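Local coordinates for protein gamma-glutamylcyclotransferase (Homo sapiens, PDB 3CRY) that catalyses the release of 5-oxoproline from gamma-glutamyl dipeptides, acts as a homodimer, and can trigger cytochrome c release from mitochondria, at residues Glu15-Phe20 and Ser89-Leu94; Pro36-Phe41 and Trp84-Ser89; Arg45-Lys50 and Gly76-Gly81. The protein carries 1 engineered substitution. All blocks are in the same frame, centred on the assembly; numbering follows the deposited sequence. Where two conformers were deposited one is given.

Interaction 1 of 3, residues Glu15-Phe20 and Ser89-Leu94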
ATOM      1  N   GLU A  15      10.611  14.675 -15.498  1.00 29.64           N
ATOM      2  CA  GLU A  15      10.986  13.572 -16.370  1.00 27.29           C
ATOM      3  C   GLU A  15      11.233  12.288 -15.553  1.00 24.91           C
ATOM      4  O   GLU A  15      11.141  11.187 -16.094  1.00 23.79           O
ATOM      5  CB  GLU A  15      12.238  13.999 -17.162  1.00 28.07           C
ATOM      6  CG  GLU A  15      12.980  12.918 -17.973  1.00 31.18           C
ATOM      7  CD  GLU A  15      12.765  13.020 -19.488  1.00 34.82           C
ATOM      8  OE1 GLU A  15      12.742  11.957 -20.156  1.00 36.23           O
ATOM      9  OE2 GLU A  15      12.638  14.153 -20.013  1.00 36.07           O
ATOM     10  N   SER A  16      11.519  12.446 -14.255  1.00 22.01           N
ATOM     11  CA  SER A  16      11.993  11.335 -13.407  1.00 19.70           C
ATOM     12  C   SER A  16      11.136  11.069 -12.180  1.00 17.96           C
ATOM     13  O   SER A  16      10.337  11.908 -11.760  1.00 17.49           O
ATOM     14  CB  SER A  16      13.427  11.602 -12.945  1.00 20.07           C
ATOM     15  OG  SER A  16      14.285  11.724 -14.062  1.00 21.61           O
ATOM     16  N   PHE A  17      11.324   9.887 -11.597  1.00 15.18           N
ATOM     17  CA  PHE A  17      10.723   9.575 -10.310  1.00 12.66           C
ATOM     18  C   PHE A  17      11.743   8.822  -9.459  1.00 11.47           C
ATOM     19  O   PHE A  17      12.716   8.289  -9.981  1.00 11.73           O
ATOM     20  CB  PHE A  17       9.415   8.780 -10.465  1.00 12.71           C
ATOM     21  CG  PHE A  17       9.603   7.345 -10.873  1.00 12.10           C
ATOM     22  CD1 PHE A  17       9.802   7.003 -12.215  1.00 10.39           C
ATOM     23  CD2 PHE A  17       9.576   6.328  -9.913  1.00 11.68           C
ATOM     24  CE1 PHE A  17       9.957   5.677 -12.603  1.00 11.83           C
ATOM     25  CE2 PHE A  17       9.742   4.992 -10.287  1.00 11.01           C
ATOM     26  CZ  PHE A  17       9.935   4.658 -11.628  1.00 12.31           C
ATOM     27  N   LEU A  18      11.500   8.779  -8.157  1.00  9.96           N
ATOM     28  CA  LEU A  18      12.407   8.090  -7.228  1.00  8.46           C
ATOM     29  C   LEU A  18      11.739   6.810  -6.739  1.00  7.89           C
ATOM     30  O   LEU A  18      10.541   6.805  -6.437  1.00  7.27           O
ATOM     31  CB  LEU A  18      12.740   8.995  -6.044  1.00  8.94           C
ATOM     32  CG  LEU A  18      13.411  10.334  -6.380  1.00  9.87           C
ATOM     33  CD1 LEU A  18      13.599  11.135  -5.137  1.00 11.05           C
ATOM     34  CD2 LEU A  18      14.754  10.106  -7.085  1.00 11.21           C
ATOM     35  N   TYR A  19      12.526   5.737  -6.663  1.00  6.53           N
ATOM     36  CA  TYR A  19      12.038   4.393  -6.329  1.00  6.45           C
ATOM     37  C   TYR A  19      12.836   3.877  -5.117  1.00  6.11           C
ATOM     38  O   TYR A  19      14.054   3.842  -5.155  1.00  6.28           O
ATOM     39  CB  TYR A  19      12.194   3.455  -7.548  1.00  6.42           C
ATOM     40  CG  TYR A  19      12.152   1.974  -7.185  1.00  7.08           C
ATOM     41  CD1 TYR A  19      11.077   1.439  -6.451  1.00  7.68           C
ATOM     42  CD2 TYR A  19      13.163   1.107  -7.584  1.00  6.51           C
ATOM     43  CE1 TYR A  19      11.047   0.078  -6.091  1.00  7.74           C
ATOM     44  CE2 TYR A  19      13.127  -0.257  -7.251  1.00  8.03           C
ATOM     45  CZ  TYR A  19      12.082  -0.759  -6.500  1.00  7.57           C
ATOM     46  OH  TYR A  19      12.049  -2.088  -6.152  1.00  9.54           O
ATOM     47  N   PHE A  20      12.132   3.474  -4.053  1.00  5.37           N
ATOM     48  CA  PHE A  20      12.776   2.979  -2.830  1.00  4.86           C
ATOM     49  C   PHE A  20      12.768   1.449  -2.837  1.00  5.14           C
ATOM     50  O   PHE A  20      11.693   0.813  -2.773  1.00  5.20           O
ATOM     51  CB  PHE A  20      12.051   3.530  -1.577  1.00  5.00           C
ATOM     52  CG  PHE A  20      12.575   2.995  -0.257  1.00  5.27           C
ATOM     53  CD1 PHE A  20      13.784   3.476   0.273  1.00  6.91           C
ATOM     54  CD2 PHE A  20      11.845   2.036   0.475  1.00  6.76           C
ATOM     55  CE1 PHE A  20      14.289   2.987   1.507  1.00  5.69           C
ATOM     56  CE2 PHE A  20      12.323   1.571   1.717  1.00  5.75           C
ATOM     57  CZ  PHE A  20      13.551   2.054   2.232  1.00  5.87           C
ATOM     58  N   SER A  89       9.009   7.171 -17.986  1.00 19.76           N
ATOM     59  CA  SER A  89       8.716   6.160 -19.021  1.00 20.24           C
ATOM     60  C   SER A  89       8.821   4.693 -18.547  1.00 20.54           C
ATOM     61  O   SER A  89       8.346   3.766 -19.242  1.00 21.71           O
ATOM     62  CB  SER A  89       9.642   6.364 -20.234  1.00 20.66           C
ATOM     63  OG  SER A  89      10.998   6.191 -19.856  1.00 20.64           O
ATOM     64  N   ASN A  90       9.439   4.521 -17.375  0.60 20.33           N
ATOM     65  CA  ASN A  90       9.745   3.231 -16.746  0.60 20.01           C
ATOM     66  C   ASN A  90       8.650   2.734 -15.782  0.60 18.88           C
ATOM     67  O   ASN A  90       8.660   1.561 -15.403  0.60 18.58           O
ATOM     68  CB  ASN A  90      11.053   3.376 -15.946  0.60 20.67           C
ATOM     69  CG  ASN A  90      12.029   2.230 -16.164  0.60 22.14           C
ATOM     70  OD1 ASN A  90      11.745   1.065 -15.858  0.60 23.58           O
ATOM     71  ND2 ASN A  90      13.218   2.570 -16.659  0.60 24.09           N
ATOM     72  N   LEU A  91       7.733   3.622 -15.383  1.00 18.04           N
ATOM     73  CA  LEU A  91       6.676   3.357 -14.381  0.70 17.62           C
ATOM     74  C   LEU A  91       5.914   2.050 -14.637  1.00 17.03           C
ATOM     75  O   LEU A  91       5.863   1.149 -13.786  1.00 16.31           O
ATOM     76  CB  LEU A  91       5.672   4.526 -14.346  0.70 17.79           C
ATOM     77  CG  LEU A  91       5.442   5.490 -13.170  0.70 19.20           C
ATOM     78  CD1 LEU A  91       6.440   5.401 -12.042  0.70 17.59           C
ATOM     79  CD2 LEU A  91       5.297   6.939 -13.647  0.70 17.79           C
ATOM     80  N   ASN A  92       5.296   1.948 -15.815  1.00 16.01           N
ATOM     81  CA  ASN A  92       4.526   0.762 -16.143  1.00 15.45           C
ATOM     82  C   ASN A  92       5.336  -0.534 -16.113  1.00 14.36           C
ATOM     83  O   ASN A  92       4.836  -1.566 -15.666  1.00 14.19           O
ATOM     84  CB  ASN A  92       3.815   0.941 -17.490  1.00 15.83           C
ATOM     85  CG  ASN A  92       2.691   1.954 -17.404  1.00 18.72           C
ATOM     86  OD1 ASN A  92       2.163   2.221 -16.322  1.00 19.27           O
ATOM     87  ND2 ASN A  92       2.322   2.535 -18.549  1.00 21.87           N
ATOM     88  N   SER A  93       6.583  -0.465 -16.571  1.00 13.82           N
ATOM     89  CA  SER A  93       7.468  -1.628 -16.566  1.00 13.67           C
ATOM     90  C   SER A  93       7.770  -2.118 -15.147  1.00 12.99           C
ATOM     91  O   SER A  93       7.726  -3.318 -14.871  1.00 12.44           O
ATOM     92  CB  SER A  93       8.759  -1.314 -17.320  1.00 14.17           C
ATOM     93  OG  SER A  93       9.630  -2.428 -17.277  1.00 16.40           O
ATOM     94  N   LEU A  94       8.078  -1.179 -14.252  1.00 12.64           N
ATOM     95  CA  LEU A  94       8.413  -1.520 -12.866  1.00 12.60           C
ATOM     96  C   LEU A  94       7.221  -2.181 -12.177  1.00 12.95           C
ATOM     97  O   LEU A  94       7.372  -3.194 -11.489  1.00 13.42           O
ATOM     98  CB  LEU A  94       8.869  -0.265 -12.115  1.00 12.32           C
ATOM     99  CG  LEU A  94       9.540  -0.454 -10.749  1.00 12.34           C
ATOM    100  CD1 LEU A  94      10.747  -1.422 -10.806  1.00 12.33           C
ATOM    101  CD2 LEU A  94       9.921   0.904 -10.153  1.00 12.05           C
TER
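Methyl CD2 of Leu-94 does double duty between two aromatic rings of the facing strand. It lies over a face of the Tyr-19 ring, offset toward the CG end, with 3.9 Å between Leu-94 CD2 and Tyr-19 CG, and it meets the Phe-17 ring at its edge, 4.0 Å from Phe-17 CZ. In one of its two conformers, Leu-91 places CD1 over a face of the Phe-17 ring, 3.5 Å from the ring centroid and 8° off the ring normal; this CH-pi contact is less certain, since it rests on that copy alone. The contact is thus apolar throughout: helix 91-97, begun just after strand 77-87 ends, packs across strand 16-21, which pairs with strand 77-87 on one side and with strand 119-126 on the other, closing the sheet into a barrel, as in the gamma-glutamylcyclotransferase fold. On Phe-17, CG stands between the backbone N and the carbonyl carbon (chi1 73°), which turns the ring toward the helix. Were Phe-17 replaced by an alanine, Leu-94 and Leu-91 would probably lose the ring they pack on, opening a gap between strand and helix. Further out, Arg-123 of strand 119-126 touches both Phe-17 and Leu-91, and Met-86 of strand 77-87 touches both aromatic residues. Tyr-19, inferred to line the substrate site, has its hydroxyl hydrogen-bonded to ND2 of Asn-25.

Interaction 2 of 3, residues Pro36-Phe41 and Trp84-Ser89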
ATOM      1  N   PRO A  36      17.658  -1.186 -16.892  1.00 10.38           N
ATOM      2  CA  PRO A  36      19.067  -0.818 -17.108  1.00 10.65           C
ATOM      3  C   PRO A  36      19.420   0.665 -16.949  1.00 10.15           C
ATOM      4  O   PRO A  36      20.586   0.984 -16.710  1.00 10.89           O
ATOM      5  CB  PRO A  36      19.381  -1.323 -18.528  1.00 10.65           C
ATOM      6  CG  PRO A  36      18.131  -1.823 -19.093  1.00 11.15           C
ATOM      7  CD  PRO A  36      17.022  -1.758 -18.092  1.00 10.39           C
ATOM      8  N   SER A  37      18.447   1.566 -17.037  1.00 10.87           N
ATOM      9  CA  SER A  37      18.784   2.995 -16.916  1.00 11.02           C
ATOM     10  C   SER A  37      18.593   3.567 -15.486  1.00 10.81           C
ATOM     11  O   SER A  37      18.835   4.748 -15.261  1.00 11.29           O
ATOM     12  CB  SER A  37      18.053   3.848 -17.953  1.00 12.35           C
ATOM     13  OG  SER A  37      16.662   3.841 -17.728  1.00 13.26           O
ATOM     14  N   ALA A  38      18.151   2.727 -14.546  1.00  9.37           N
ATOM     15  CA  ALA A  38      18.083   3.130 -13.130  1.00  9.08           C
ATOM     16  C   ALA A  38      19.446   3.653 -12.673  1.00  9.09           C
ATOM     17  O   ALA A  38      20.487   3.060 -12.978  1.00  9.93           O
ATOM     18  CB  ALA A  38      17.654   1.955 -12.255  1.00  8.76           C
ATOM     19  N   ALA A  39      19.437   4.758 -11.941  1.00  8.41           N
ATOM     20  CA  ALA A  39      20.669   5.337 -11.412  1.00  8.68           C
ATOM     21  C   ALA A  39      20.602   5.455  -9.893  1.00  8.58           C
ATOM     22  O   ALA A  39      19.576   5.881  -9.335  1.00  7.86           O
ATOM     23  CB  ALA A  39      20.911   6.698 -12.031  1.00  9.36           C
ATOM     24  N   PHE A  40      21.679   5.063  -9.215  1.00  8.14           N
ATOM     25  CA  PHE A  40      21.766   5.243  -7.760  1.00  8.63           C
ATOM     26  C   PHE A  40      21.553   6.711  -7.400  1.00  8.45           C
ATOM     27  O   PHE A  40      22.180   7.598  -7.991  1.00  9.46           O
ATOM     28  CB  PHE A  40      23.132   4.790  -7.218  1.00  8.45           C
ATOM     29  CG  PHE A  40      23.298   5.019  -5.724  1.00  8.99           C
ATOM     30  CD1 PHE A  40      22.826   4.080  -4.806  1.00  8.23           C
ATOM     31  CD2 PHE A  40      23.913   6.185  -5.239  1.00  9.41           C
ATOM     32  CE1 PHE A  40      22.978   4.298  -3.425  1.00  9.46           C
ATOM     33  CE2 PHE A  40      24.059   6.412  -3.856  1.00 10.29           C
ATOM     34  CZ  PHE A  40      23.575   5.461  -2.949  1.00  9.61           C
ATOM     35  N   PHE A  41      20.671   6.949  -6.422  1.00  8.27           N
ATOM     36  CA  PHE A  41      20.372   8.305  -5.938  1.00  9.00           C
ATOM     37  C   PHE A  41      20.862   8.520  -4.508  1.00  9.30           C
ATOM     38  O   PHE A  41      21.623   9.456  -4.257  1.00 10.08           O
ATOM     39  CB  PHE A  41      18.879   8.602  -6.084  1.00  9.14           C
ATOM     40  CG  PHE A  41      18.488  10.033  -5.798  1.00 11.03           C
ATOM     41  CD1 PHE A  41      18.671  11.017  -6.765  1.00 11.49           C
ATOM     42  CD2 PHE A  41      17.874  10.375  -4.595  1.00 13.32           C
ATOM     43  CE1 PHE A  41      18.284  12.350  -6.522  1.00 13.24           C
ATOM     44  CE2 PHE A  41      17.488  11.702  -4.334  1.00 15.16           C
ATOM     45  CZ  PHE A  41      17.694  12.691  -5.302  1.00 14.16           C
ATOM     46  N   TRP A  84      16.532   4.754  -5.972  1.00  7.18           N
ATOM     47  CA  TRP A  84      16.930   4.788  -7.381  1.00  6.71           C
ATOM     48  C   TRP A  84      16.205   5.895  -8.140  1.00  7.94           C
ATOM     49  O   TRP A  84      14.998   6.078  -7.976  1.00  8.29           O
ATOM     50  CB  TRP A  84      16.606   3.449  -8.069  1.00  7.30           C
ATOM     51  CG  TRP A  84      17.338   2.264  -7.489  1.00  5.90           C
ATOM     52  CD1 TRP A  84      16.851   1.374  -6.575  1.00  7.18           C
ATOM     53  CD2 TRP A  84      18.684   1.853  -7.778  1.00  7.25           C
ATOM     54  NE1 TRP A  84      17.808   0.432  -6.269  1.00  4.55           N
ATOM     55  CE2 TRP A  84      18.944   0.699  -6.994  1.00  7.31           C
ATOM     56  CE3 TRP A  84      19.692   2.340  -8.636  1.00  6.28           C
ATOM     57  CZ2 TRP A  84      20.192   0.017  -7.027  1.00  8.02           C
ATOM     58  CZ3 TRP A  84      20.934   1.668  -8.668  1.00  5.78           C
ATOM     59  CH2 TRP A  84      21.169   0.517  -7.856  1.00  7.50           C
ATOM     60  N   LYS A  85      16.933   6.615  -8.995  1.00  8.58           N
ATOM     61  CA  LYS A  85      16.294   7.585  -9.890  1.00 10.67           C
ATOM     62  C   LYS A  85      16.019   6.910 -11.226  1.00 11.08           C
ATOM     63  O   LYS A  85      16.929   6.333 -11.853  1.00 11.27           O
ATOM     64  CB  LYS A  85      17.209   8.793 -10.100  1.00 11.28           C
ATOM     65  CG  LYS A  85      16.569   9.934 -10.890  1.00 14.56           C
ATOM     66  CD  LYS A  85      17.593  11.062 -11.000  1.00 19.74           C
ATOM     67  CE  LYS A  85      16.947  12.390 -11.316  1.00 24.45           C
ATOM     68  NZ  LYS A  85      18.020  13.370 -11.683  1.00 26.57           N
ATOM     69  N   MET A  86      14.764   6.982 -11.659  1.00 12.39           N
ATOM     70  CA  MET A  86      14.329   6.328 -12.893  1.00 14.96           C
ATOM     71  C   MET A  86      13.524   7.279 -13.773  1.00 14.98           C
ATOM     72  O   MET A  86      12.935   8.250 -13.265  1.00 14.70           O
ATOM     73  CB  MET A  86      13.507   5.090 -12.535  1.00 14.11           C
ATOM     74  CG  MET A  86      14.359   3.968 -11.930  1.00 17.85           C
ATOM     75  SD  MET A  86      13.391   2.559 -11.347  1.00 20.72           S
ATOM     76  CE  MET A  86      12.902   1.867 -12.911  1.00 21.95           C
ATOM     77  N   ASN A  87      13.497   7.027 -15.079  1.00 16.15           N
ATOM     78  CA  ASN A  87      12.652   7.827 -15.971  0.50 16.81           C
ATOM     79  C   ASN A  87      11.177   7.457 -15.835  1.00 16.92           C
ATOM     80  O   ASN A  87      10.835   6.291 -15.658  1.00 15.99           O
ATOM     81  CB  ASN A  87      13.093   7.722 -17.433  0.50 17.36           C
ATOM     82  CG  ASN A  87      12.442   8.788 -18.308  0.50 18.43           C
ATOM     83  OD1 ASN A  87      11.290   8.653 -18.722  0.50 21.72           O
ATOM     84  ND2 ASN A  87      13.172   9.861 -18.570  0.50 19.79           N
ATOM     85  N   LYS A  88      10.297   8.455 -15.899  1.00 17.52           N
ATOM     86  CA  LYS A  88       8.857   8.187 -15.764  1.00 18.44           C
ATOM     87  C   LYS A  88       8.320   7.237 -16.848  1.00 18.97           C
ATOM     88  O   LYS A  88       7.321   6.545 -16.641  1.00 18.48           O
ATOM     89  CB  LYS A  88       8.043   9.486 -15.669  1.00 18.97           C
ATOM     90  CG  LYS A  88       7.988  10.045 -14.258  1.00 20.17           C
ATOM     91  CD  LYS A  88       7.076  11.264 -14.164  1.00 24.25           C
ATOM     92  CE  LYS A  88       7.163  11.890 -12.783  1.00 27.28           C
ATOM     93  NZ  LYS A  88       6.832  13.351 -12.824  1.00 30.12           N
ATOM     94  N   SER A  89       9.009   7.171 -17.986  1.00 19.76           N
ATOM     95  CA  SER A  89       8.716   6.160 -19.021  1.00 20.24           C
ATOM     96  C   SER A  89       8.821   4.693 -18.547  1.00 20.54           C
ATOM     97  O   SER A  89       8.346   3.766 -19.242  1.00 21.71           O
ATOM     98  CB  SER A  89       9.642   6.364 -20.234  1.00 20.66           C
ATOM     99  OG  SER A  89      10.998   6.191 -19.856  1.00 20.64           O
TER
HETATM  100  O   HOH W   1      14.834   4.322 -15.631  1.00 16.00           O
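The indole of Trp-84 reaches across to the backbone of the opposing strand, its CE3 lying 3.4 Å from the N of Phe-40 and its CZ3 4.1 Å from Phe-40 CB. This placement follows from a chi1 of -62°, which sets CG beside the backbone N and trans to the carbonyl carbon, and from a ring turned so that the carbonyl carbon of Ala-39 comes to its edge, near its plane. The Ala-38 methyl fits beside it, 4.2 Å from Trp-84 CE3, and also meets CG of Met-86 at 3.9 Å; one small side chain therefore bridges two large ones. Ala-39 and Lys-85 share the other face of the sheet, where the lysine chain runs out extended, its CB lying obliquely to the ring of Phe-41. The phenyl group of Phe-40, by contrast, is carried away from Trp-84, and of its side chain CB alone meets the indole.

Between these side chains the backbones are joined by a reciprocal pair of bonds, Ala-39 N to Lys-85 O at 3.0 Å and Lys-85 N to Ala-39 O at 2.8 Å. Beyond the paired residues a water takes over, accepting from Asn-87 N and bonded to Ser-37 OG. In one of its two conformers Asn-87 accepts at OD1 from Ser-89 N, an Asx turn just where the strand gives way to a 3-10 segment. NE1 of Trp-84 is bonded to Asn-25 O, while Ile-31 of helix 28-34 touches both Trp-84 and Ala-38. The whole is an antiparallel beta ladder joining the neighbouring strands 39-46 and 77-87 of the barrel, beside Ala-21, at the end of strand 16-21, part of the inferred substrate site.

Interaction 3 of 3, residues Arg45-Lys50 and Gly76-Gly81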
ATOM      1  N   ARG A  45      16.324   5.774   4.991  1.00  8.69           N
ATOM      2  CA  ARG A  45      15.652   5.017   6.047  1.00  9.33           C
ATOM      3  C   ARG A  45      14.145   5.255   6.014  1.00  8.99           C
ATOM      4  O   ARG A  45      13.687   6.409   5.991  1.00  8.68           O
ATOM      5  CB  ARG A  45      16.222   5.414   7.428  1.00  9.73           C
ATOM      6  CG  ARG A  45      15.430   4.850   8.613  1.00 10.30           C
ATOM      7  CD  ARG A  45      16.154   4.886   9.968  1.00 12.75           C
ATOM      8  NE  ARG A  45      16.734   6.180  10.317  1.00 17.22           N
ATOM      9  CZ  ARG A  45      17.547   6.367  11.363  1.00 21.84           C
ATOM     10  NH1 ARG A  45      17.876   5.346  12.163  1.00 22.32           N
ATOM     11  NH2 ARG A  45      18.039   7.576  11.627  1.00 23.66           N
ATOM     12  N   LEU A  46      13.379   4.160   6.006  1.00  8.60           N
ATOM     13  CA  LEU A  46      11.939   4.237   6.168  1.00  8.65           C
ATOM     14  C   LEU A  46      11.588   3.985   7.636  1.00  8.66           C
ATOM     15  O   LEU A  46      11.784   2.887   8.167  1.00  7.93           O
ATOM     16  CB  LEU A  46      11.218   3.282   5.194  1.00  7.75           C
ATOM     17  CG  LEU A  46       9.687   3.223   5.286  1.00  7.81           C
ATOM     18  CD1 LEU A  46       9.031   4.556   4.951  1.00  9.57           C
ATOM     19  CD2 LEU A  46       9.158   2.101   4.379  1.00  9.81           C
ATOM     20  N   GLN A  47      11.086   5.033   8.290  1.00  9.03           N
ATOM     21  CA  GLN A  47      10.736   4.957   9.708  1.00  9.87           C
ATOM     22  C   GLN A  47       9.391   4.230   9.912  1.00  9.18           C
ATOM     23  O   GLN A  47       8.455   4.394   9.114  1.00  9.88           O
ATOM     24  CB  GLN A  47      10.706   6.392  10.281  1.00 11.01           C
ATOM     25  CG  GLN A  47      11.023   6.531  11.768  1.00 14.72           C
ATOM     26  CD  GLN A  47      12.353   5.906  12.162  1.00 18.87           C
ATOM     27  OE1 GLN A  47      12.374   4.881  12.829  1.00 20.93           O
ATOM     28  NE2 GLN A  47      13.460   6.495  11.716  1.00 19.49           N
ATOM     29  N   ASP A  48       9.291   3.430  10.970  1.00  8.45           N
ATOM     30  CA  ASP A  48       8.047   2.817  11.410  1.00  8.95           C
ATOM     31  C   ASP A  48       7.478   1.783  10.418  1.00  8.78           C
ATOM     32  O   ASP A  48       6.259   1.618  10.293  1.00  8.55           O
ATOM     33  CB  ASP A  48       6.989   3.878  11.798  1.00  8.87           C
ATOM     34  CG  ASP A  48       7.495   4.855  12.872  1.00 12.27           C
ATOM     35  OD1 ASP A  48       8.042   4.393  13.896  1.00 14.73           O
ATOM     36  OD2 ASP A  48       7.378   6.086  12.667  1.00 16.21           O
ATOM     37  N   PHE A  49       8.386   1.062   9.756  1.00  8.39           N
ATOM     38  CA  PHE A  49       8.044  -0.133   8.979  1.00  8.13           C
ATOM     39  C   PHE A  49       9.007  -1.247   9.372  1.00  8.26           C
ATOM     40  O   PHE A  49      10.125  -0.961   9.863  1.00  7.90           O
ATOM     41  CB  PHE A  49       8.216   0.116   7.476  1.00  7.66           C
ATOM     42  CG  PHE A  49       7.068   0.857   6.818  1.00  8.08           C
ATOM     43  CD1 PHE A  49       6.899   2.228   7.013  1.00  8.31           C
ATOM     44  CD2 PHE A  49       6.191   0.183   5.946  1.00  9.96           C
ATOM     45  CE1 PHE A  49       5.862   2.918   6.378  1.00  7.88           C
ATOM     46  CE2 PHE A  49       5.156   0.874   5.320  1.00  8.31           C
ATOM     47  CZ  PHE A  49       5.002   2.232   5.525  1.00  7.52           C
ATOM     48  N   LYS A  50       8.584  -2.491   9.147  1.00  8.35           N
ATOM     49  CA  LYS A  50       9.387  -3.682   9.464  1.00  9.82           C
ATOM     50  C   LYS A  50       9.494  -4.561   8.224  1.00  8.51           C
ATOM     51  O   LYS A  50       8.509  -4.707   7.473  1.00  8.75           O
ATOM     52  CB  LYS A  50       8.740  -4.464  10.613  1.00  9.97           C
ATOM     53  CG  LYS A  50       9.475  -5.731  11.028  1.00 12.08           C
ATOM     54  CD  LYS A  50       8.740  -6.439  12.186  1.00 14.80           C
ATOM     55  CE  LYS A  50       9.508  -7.661  12.688  1.00 20.39           C
ATOM     56  NZ  LYS A  50      10.572  -7.259  13.650  1.00 25.90           N
ATOM     57  N   GLY A  76       8.168   2.225  15.633  1.00 12.95           N
ATOM     58  CA  GLY A  76       9.437   1.976  16.332  1.00 12.86           C
ATOM     59  C   GLY A  76      10.464   1.155  15.577  1.00 13.40           C
ATOM     60  O   GLY A  76      11.649   1.153  15.948  1.00 13.73           O
ATOM     61  N   ASP A  77      10.010   0.439  14.543  1.00 12.24           N
ATOM     62  CA  ASP A  77      10.893  -0.335  13.662  1.00 11.88           C
ATOM     63  C   ASP A  77      11.388   0.530  12.503  1.00 11.12           C
ATOM     64  O   ASP A  77      10.915   1.640  12.307  1.00 10.93           O
ATOM     65  CB  ASP A  77      10.160  -1.570  13.130  1.00 12.16           C
ATOM     66  CG  ASP A  77      10.083  -2.691  14.150  1.00 14.99           C
ATOM     67  OD1 ASP A  77      11.154  -3.124  14.641  1.00 17.38           O
ATOM     68  OD2 ASP A  77       8.964  -3.147  14.467  1.00 16.56           O
ATOM     69  N   GLU A  78      12.354   0.035  11.733  1.00 10.02           N
ATOM     70  CA  GLU A  78      12.773   0.786  10.557  1.00  9.66           C
ATOM     71  C   GLU A  78      13.285  -0.161   9.484  1.00  9.53           C
ATOM     72  O   GLU A  78      13.658  -1.300   9.786  1.00  8.97           O
ATOM     73  CB  GLU A  78      13.837   1.843  10.894  1.00 10.79           C
ATOM     74  CG  GLU A  78      15.126   1.251  11.413  1.00 13.65           C
ATOM     75  CD  GLU A  78      16.007   2.280  12.119  1.00 17.29           C
ATOM     76  OE1 GLU A  78      15.479   3.143  12.880  1.00 19.94           O
ATOM     77  OE2 GLU A  78      17.235   2.214  11.912  1.00 17.54           O
ATOM     78  N   VAL A  79      13.258   0.320   8.244  1.00  8.97           N
ATOM     79  CA  VAL A  79      13.777  -0.416   7.094  1.00  8.32           C
ATOM     80  C   VAL A  79      14.719   0.520   6.330  1.00  7.99           C
ATOM     81  O   VAL A  79      14.319   1.643   5.982  1.00  8.43           O
ATOM     82  CB  VAL A  79      12.616  -0.876   6.161  1.00  7.96           C
ATOM     83  CG1 VAL A  79      13.152  -1.421   4.834  1.00  8.87           C
ATOM     84  CG2 VAL A  79      11.770  -1.933   6.848  1.00  9.48           C
ATOM     85  N   TRP A  80      15.953   0.072   6.083  1.00  6.63           N
ATOM     86  CA  TRP A  80      16.882   0.824   5.233  1.00  6.70           C
ATOM     87  C   TRP A  80      16.835   0.298   3.809  1.00  6.17           C
ATOM     88  O   TRP A  80      16.652  -0.903   3.584  1.00  6.34           O
ATOM     89  CB  TRP A  80      18.309   0.718   5.764  1.00  7.49           C
ATOM     90  CG  TRP A  80      18.562   1.602   6.972  1.00  7.85           C
ATOM     91  CD1 TRP A  80      18.365   1.280   8.287  1.00  9.12           C
ATOM     92  CD2 TRP A  80      19.066   2.940   6.954  1.00  7.91           C
ATOM     93  NE1 TRP A  80      18.727   2.339   9.096  1.00  9.78           N
ATOM     94  CE2 TRP A  80      19.157   3.372   8.299  1.00  9.85           C
ATOM     95  CE3 TRP A  80      19.455   3.819   5.932  1.00  9.69           C
ATOM     96  CZ2 TRP A  80      19.617   4.651   8.644  1.00  9.13           C
ATOM     97  CZ3 TRP A  80      19.909   5.108   6.289  1.00 10.25           C
ATOM     98  CH2 TRP A  80      19.991   5.490   7.635  1.00  9.78           C
ATOM     99  N   GLY A  81      17.040   1.191   2.847  1.00  5.54           N
ATOM    100  CA  GLY A  81      17.034   0.769   1.464  1.00  5.98           C
ATOM    101  C   GLY A  81      17.803   1.736   0.583  1.00  6.21           C
ATOM    102  O   GLY A  81      18.459   2.662   1.071  1.00  6.11           O
TER
HETATM  103  O   HOH W   2       8.859  -5.377  15.868  1.00 27.64           O
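Gly-76 gives its N-H to OD1 of Asp-48 in a nearly straight bond (2.8 Å from Gly-76 N to Asp-48 OD1, 177° at the hydrogen), received on the anti lone pair of the carboxylate. Both residues stand where the chain turns a corner, and each has positive phi, so the bond ties one turn to the other. Asp-77 follows, its carbonyl O taking the N-H of Asp-48, with 2.8 Å from Asp-48 N to Asp-77 O. Its OD2 lies across the aliphatic chain of Lys-50, near CB and CD; OD2 is bonded to Ser-74 OG and receives a water that Lys-50 NZ reaches only weakly.

At Glu-78 the carboxylate forms a salt bridge with Arg-45, NH1 lying 3.2 Å from OE2 in the guanidinium plane, although the two flat groups are turned 76° apart. Trp-80 NE1 donates to that same OE2, also at 3.2 Å, and both donors approach from one face of the carboxylate. Two donors thus grip OE2, with a weak bond from the same NH1 to OE1, which restrains the carboxylate and would probably favour its charged form. Val-79 exchanges backbone bonds with Leu-46 and sets CG2 against CB of Phe-49. Trp-80 offers a face of its six-membered ring to Arg-45 CB, 3.5 Å from the centroid, while the arginine chain, bent at chi3, sets a face of the guanidinium against CZ2, the two planes 39° apart.

The antiparallel ladder joins strands 39-46 and 77-87, the former turning here into strand 49-56 of the three-stranded sheet. Leu-46 packs on strand 106-114, Phe-49 on Ile-71 of strand 68-74 and on Val-106 of the second subunit, and Trp-80 meets the ring of Tyr-156 in helix 154-161.

How the interactions relate
Interactions 2 and 3 lie on the same two strands, 39-46 and 77-87, with centres about 22 Å apart, sampling two regions of one strand pair. Interaction 1 packs helix 91-97 on strand 16-21, the other neighbour of strand 77-87; its centre is about 7 Å from that of interaction 2, the two share Ser-89, and Tyr-19 O lies 2.8 Å from Trp-84 N. Phe-20 reaches interaction 3, its CE1 3.5 Å from Gly-81 CA. Interaction 1 stands nearest the catalytic centre: the Tyr-19 side chain is about 4 Å from that of Gln-98, the engineered replacement of the proton acceptor, and about 5 Å from a bound acetate.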